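Local atomic coordinates of Polyphosphate:AMP phosphotransferase (Pseudomonas aeruginosa PAO1, PDB entry 3CZP), a protein that transfers phosphate from inorganic polyphosphate to AMP to make ADP, and less efficiently to GMP to make GDP, with magnesium as cofactor. Residues A[32-42]-A[230-239]. Residues are numbered along the deposited sequence; the frame is centred on the assembly and turned at random.
Sequences AQFELKQQARF and LEGLQAALAT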
loop_
_atom_site.group_PDB
_atom_site.type_symbol
_atom_site.label_atom_id
_atom_site.label_comp_id
_atom_site.label_asym_id
_atom_site.label_seq_id
_atom_site.Cartn_x
_atom_site.Cartn_y
_atom_site.Cartn_z
ATOM N N ALA A 32 14.222 -18.856 -16.488
ATOM C CA ALA A 32 14.918 -17.747 -15.881
ATOM C C ALA A 32 13.923 -17.031 -14.958
ATOM O O ALA A 32 14.241 -16.686 -13.864
ATOM C CB ALA A 32 15.460 -16.765 -16.969
ATOM N N GLN A 33 12.706 -16.824 -15.427
ATOM C CA GLN A 33 11.679 -16.175 -14.610
ATOM C C GLN A 33 11.371 -16.962 -13.324
ATOM O O GLN A 33 11.182 -16.386 -12.271
ATOM C CB GLN A 33 10.454 -15.962 -15.496
ATOM C CG GLN A 33 9.373 -15.104 -14.874
ATOM C CD GLN A 33 8.236 -14.976 -15.751
ATOM O OE1 GLN A 33 7.958 -15.917 -16.508
ATOM N NE2 GLN A 33 7.503 -13.843 -15.662
ATOM N N PHE A 34 11.344 -18.282 -13.408
ATOM C CA PHE A 34 11.096 -19.148 -12.271
ATOM C C PHE A 34 12.239 -19.086 -11.249
ATOM O O PHE A 34 12.015 -18.968 -10.039
ATOM C CB PHE A 34 10.854 -20.608 -12.725
ATOM C CG PHE A 34 10.599 -21.554 -11.588
ATOM C CD1 PHE A 34 9.333 -21.609 -10.979
ATOM C CD2 PHE A 34 11.621 -22.380 -11.096
ATOM C CE1 PHE A 34 9.100 -22.460 -9.917
ATOM C CE2 PHE A 34 11.390 -23.235 -10.021
ATOM C CZ PHE A 34 10.148 -23.275 -9.431
ATOM N N GLU A 35 13.461 -19.104 -11.742
ATOM C CA GLU A 35 14.662 -19.024 -10.870
ATOM C C GLU A 35 14.750 -17.653 -10.120
ATOM O O GLU A 35 15.192 -17.534 -8.958
ATOM C CB GLU A 35 15.883 -19.243 -11.744
ATOM C CG GLU A 35 17.257 -19.116 -11.043
ATOM C CD GLU A 35 17.460 -20.157 -9.959
ATOM O OE1 GLU A 35 16.787 -21.207 -10.015
ATOM O OE2 GLU A 35 18.300 -19.949 -9.051
ATOM N N LEU A 36 14.338 -16.620 -10.823
ATOM C CA LEU A 36 14.203 -15.305 -10.269
ATOM C C LEU A 36 13.238 -15.281 -9.080
ATOM O O LEU A 36 13.506 -14.621 -8.076
ATOM C CB LEU A 36 13.722 -14.319 -11.370
ATOM C CG LEU A 36 13.466 -12.848 -10.917
ATOM C CD1 LEU A 36 14.774 -12.004 -10.642
ATOM C CD2 LEU A 36 12.620 -12.123 -11.931
ATOM N N LYS A 37 12.082 -15.913 -9.242
ATOM C CA LYS A 37 11.088 -16.008 -8.201
ATOM C C LYS A 37 11.673 -16.798 -7.061
ATOM O O LYS A 37 11.625 -16.380 -5.888
ATOM C CB LYS A 37 9.810 -16.652 -8.758
ATOM C CG LYS A 37 8.649 -16.902 -7.754
ATOM C CD LYS A 37 7.681 -17.954 -8.305
ATOM C CE LYS A 37 6.526 -18.270 -7.341
ATOM N NZ LYS A 37 5.437 -18.927 -8.116
ATOM N N GLN A 38 12.230 -17.961 -7.395
ATOM C CA GLN A 38 12.892 -18.807 -6.387
ATOM C C GLN A 38 13.967 -18.078 -5.573
ATOM O O GLN A 38 13.979 -18.125 -4.350
ATOM C CB GLN A 38 13.482 -20.052 -7.044
ATOM C CG GLN A 38 12.442 -20.954 -7.681
ATOM C CD GLN A 38 11.329 -21.425 -6.721
ATOM O OE1 GLN A 38 10.196 -20.896 -6.733
ATOM N NE2 GLN A 38 11.639 -22.440 -5.912
ATOM N N GLN A 39 14.880 -17.401 -6.238
ATOM C CA GLN A 39 15.933 -16.667 -5.514
ATOM C C GLN A 39 15.396 -15.493 -4.639
ATOM O O GLN A 39 15.896 -15.241 -3.553
ATOM C CB GLN A 39 16.963 -16.133 -6.498
ATOM C CG GLN A 39 17.814 -17.169 -7.093
ATOM C CD GLN A 39 18.961 -16.624 -7.895
ATOM O OE1 GLN A 39 19.270 -15.428 -7.816
ATOM N NE2 GLN A 39 19.622 -17.509 -8.682
ATOM N N ALA A 40 14.368 -14.807 -5.129
ATOM C CA ALA A 40 13.759 -13.691 -4.397
ATOM C C ALA A 40 14.799 -12.680 -3.912
ATOM O O ALA A 40 14.721 -12.186 -2.784
ATOM C CB ALA A 40 12.921 -14.201 -3.212
ATOM N N ARG A 41 15.738 -12.345 -4.770
ATOM C CA ARG A 41 16.894 -11.596 -4.357
ATOM C C ARG A 41 16.957 -10.205 -4.978
ATOM O O ARG A 41 17.596 -9.336 -4.434
ATOM C CB ARG A 41 18.161 -12.481 -4.606
ATOM C CG ARG A 41 19.455 -11.824 -4.424
ATOM C CD ARG A 41 20.522 -12.880 -4.573
ATOM N NE ARG A 41 20.614 -13.431 -5.924
ATOM C CZ ARG A 41 21.572 -13.127 -6.790
ATOM N NH1 ARG A 41 22.538 -12.256 -6.454
ATOM N NH2 ARG A 41 21.601 -13.695 -7.994
ATOM N N PHE A 42 16.229 -9.987 -6.083
ATOM C CA PHE A 42 16.284 -8.737 -6.735
ATOM C C PHE A 42 15.088 -8.601 -7.683
ATOM O O PHE A 42 14.508 -9.595 -8.127
ATOM C CB PHE A 42 17.630 -8.532 -7.499
ATOM C CG PHE A 42 17.866 -9.542 -8.601
ATOM C CD1 PHE A 42 17.390 -9.319 -9.883
ATOM C CD2 PHE A 42 18.587 -10.716 -8.354
ATOM C CE1 PHE A 42 17.607 -10.259 -10.946
ATOM C CE2 PHE A 42 18.782 -11.665 -9.412
ATOM C CZ PHE A 42 18.255 -11.425 -10.711
ATOM N N LEU A 230 16.868 -12.342 -21.726
ATOM C CA LEU A 230 17.394 -13.624 -21.276
ATOM C C LEU A 230 18.823 -13.514 -20.852
ATOM O O LEU A 230 19.210 -13.999 -19.796
ATOM C CB LEU A 230 17.244 -14.736 -22.362
ATOM C CG LEU A 230 17.722 -16.097 -21.909
ATOM C CD1 LEU A 230 16.757 -16.705 -20.844
ATOM C CD2 LEU A 230 17.927 -17.009 -23.157
ATOM N N GLU A 231 19.634 -12.879 -21.684
ATOM C CA GLU A 231 21.058 -12.740 -21.401
ATOM C C GLU A 231 21.293 -12.019 -20.105
ATOM O O GLU A 231 22.094 -12.467 -19.255
ATOM C CB GLU A 231 21.744 -11.976 -22.535
ATOM C CG GLU A 231 23.244 -11.995 -22.463
ATOM C CD GLU A 231 23.900 -11.372 -23.709
ATOM O OE1 GLU A 231 23.231 -11.268 -24.793
ATOM O OE2 GLU A 231 25.098 -11.004 -23.606
ATOM N N GLY A 232 20.614 -10.888 -19.957
ATOM C CA GLY A 232 20.741 -10.046 -18.761
ATOM C C GLY A 232 20.258 -10.762 -17.508
ATOM O O GLY A 232 20.892 -10.693 -16.480
ATOM N N LEU A 233 19.136 -11.469 -17.592
ATOM C CA LEU A 233 18.608 -12.194 -16.473
ATOM C C LEU A 233 19.435 -13.415 -16.080
ATOM O O LEU A 233 19.724 -13.599 -14.896
ATOM C CB LEU A 233 17.143 -12.553 -16.771
ATOM C CG LEU A 233 16.256 -13.008 -15.624
ATOM C CD1 LEU A 233 16.249 -12.093 -14.406
ATOM C CD2 LEU A 233 14.832 -13.236 -16.154
ATOM N N GLN A 234 19.895 -14.202 -17.058
ATOM C CA GLN A 234 20.775 -15.348 -16.764
ATOM C C GLN A 234 22.056 -14.870 -16.044
ATOM O O GLN A 234 22.430 -15.442 -15.044
ATOM C CB GLN A 234 21.073 -16.139 -18.050
ATOM C CG GLN A 234 19.843 -16.891 -18.614
ATOM C CD GLN A 234 20.189 -17.803 -19.763
ATOM O OE1 GLN A 234 21.085 -17.509 -20.557
ATOM N NE2 GLN A 234 19.468 -18.905 -19.875
ATOM N N ALA A 235 22.678 -13.795 -16.526
ATOM C CA ALA A 235 23.905 -13.245 -15.928
ATOM C C ALA A 235 23.692 -12.844 -14.489
ATOM O O ALA A 235 24.502 -13.172 -13.612
ATOM C CB ALA A 235 24.408 -12.017 -16.721
ATOM N N ALA A 236 22.603 -12.104 -14.263
ATOM C CA ALA A 236 22.269 -11.613 -12.952
ATOM C C ALA A 236 21.941 -12.763 -12.036
ATOM O O ALA A 236 22.342 -12.747 -10.908
ATOM C CB ALA A 236 21.089 -10.604 -13.033
ATOM N N LEU A 237 21.211 -13.775 -12.518
ATOM C CA LEU A 237 20.848 -14.906 -11.668
ATOM C C LEU A 237 22.063 -15.653 -11.240
ATOM O O LEU A 237 21.977 -16.260 -10.208
ATOM C CB LEU A 237 19.909 -15.918 -12.303
ATOM C CG LEU A 237 18.524 -15.318 -12.675
ATOM C CD1 LEU A 237 17.825 -16.198 -13.679
ATOM C CD2 LEU A 237 17.649 -15.131 -11.412
ATOM N N ALA A 238 23.148 -15.637 -12.025
ATOM C CA ALA A 238 24.422 -16.365 -11.682
ATOM C C ALA A 238 25.325 -15.730 -10.633
ATOM O O ALA A 238 26.146 -16.420 -10.016
ATOM C CB ALA A 238 25.257 -16.587 -12.959
ATOM N N THR A 239 25.259 -14.417 -10.467
ATOM C CA THR A 239 26.225 -13.694 -9.619
ATOM C C THR A 239 26.074 -14.134 -8.164
ATOM O O THR A 239 24.937 -14.208 -7.675
ATOM C CB THR A 239 25.939 -12.194 -9.662
ATOM O OG1 THR A 239 24.538 -11.990 -9.330
ATOM C CG2 THR A 239 26.227 -11.642 -11.081
#
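Helix 32-39 and helix 230-238 run in the same general direction, their axes 10.1 Å apart and inclined at 34°, with Leu36 beside Leu237. Leu237 enters as a knob into the hole formed by Ala32, Glu35, Leu36 and Gln39. Its CG lies anti to the carbonyl carbon (chi1 -63°), which turns both methyls into the hole: CD1 lies against the backbone of Ala32, while CD2 comes 3.6 Å from Leu36 CA. One turn earlier, Leu233 sets CD2 on Ala32 CB at 3.7 Å, its CD1 touching both Leu36 CD1 and the edge of the Phe42 ring. Phe42 CZ reaches Ala236 CB at 3.8 Å. Past these leucines, Gln39 NE2 donates almost straight to Leu237 O (3.1 Å, 170°) and also binds Glu35 OE2 at 2.8 Å. Arg41 holds Gln39 OE1 side-on through NE and NH2, so both ends of the amide are gripped and its rotation is fixed; NH2 adds a weak bond to Ala236 O. Beneath, Leu36 and Leu233 touch Val44 of strand 44-50, and Phe42, Leu233 and Ala236 touch Leu148 of strand 148-155. Such helix pairs over a parallel sheet belong to the P-loop kinase-like fold of the apparently inactive N-terminal PPK2 domain.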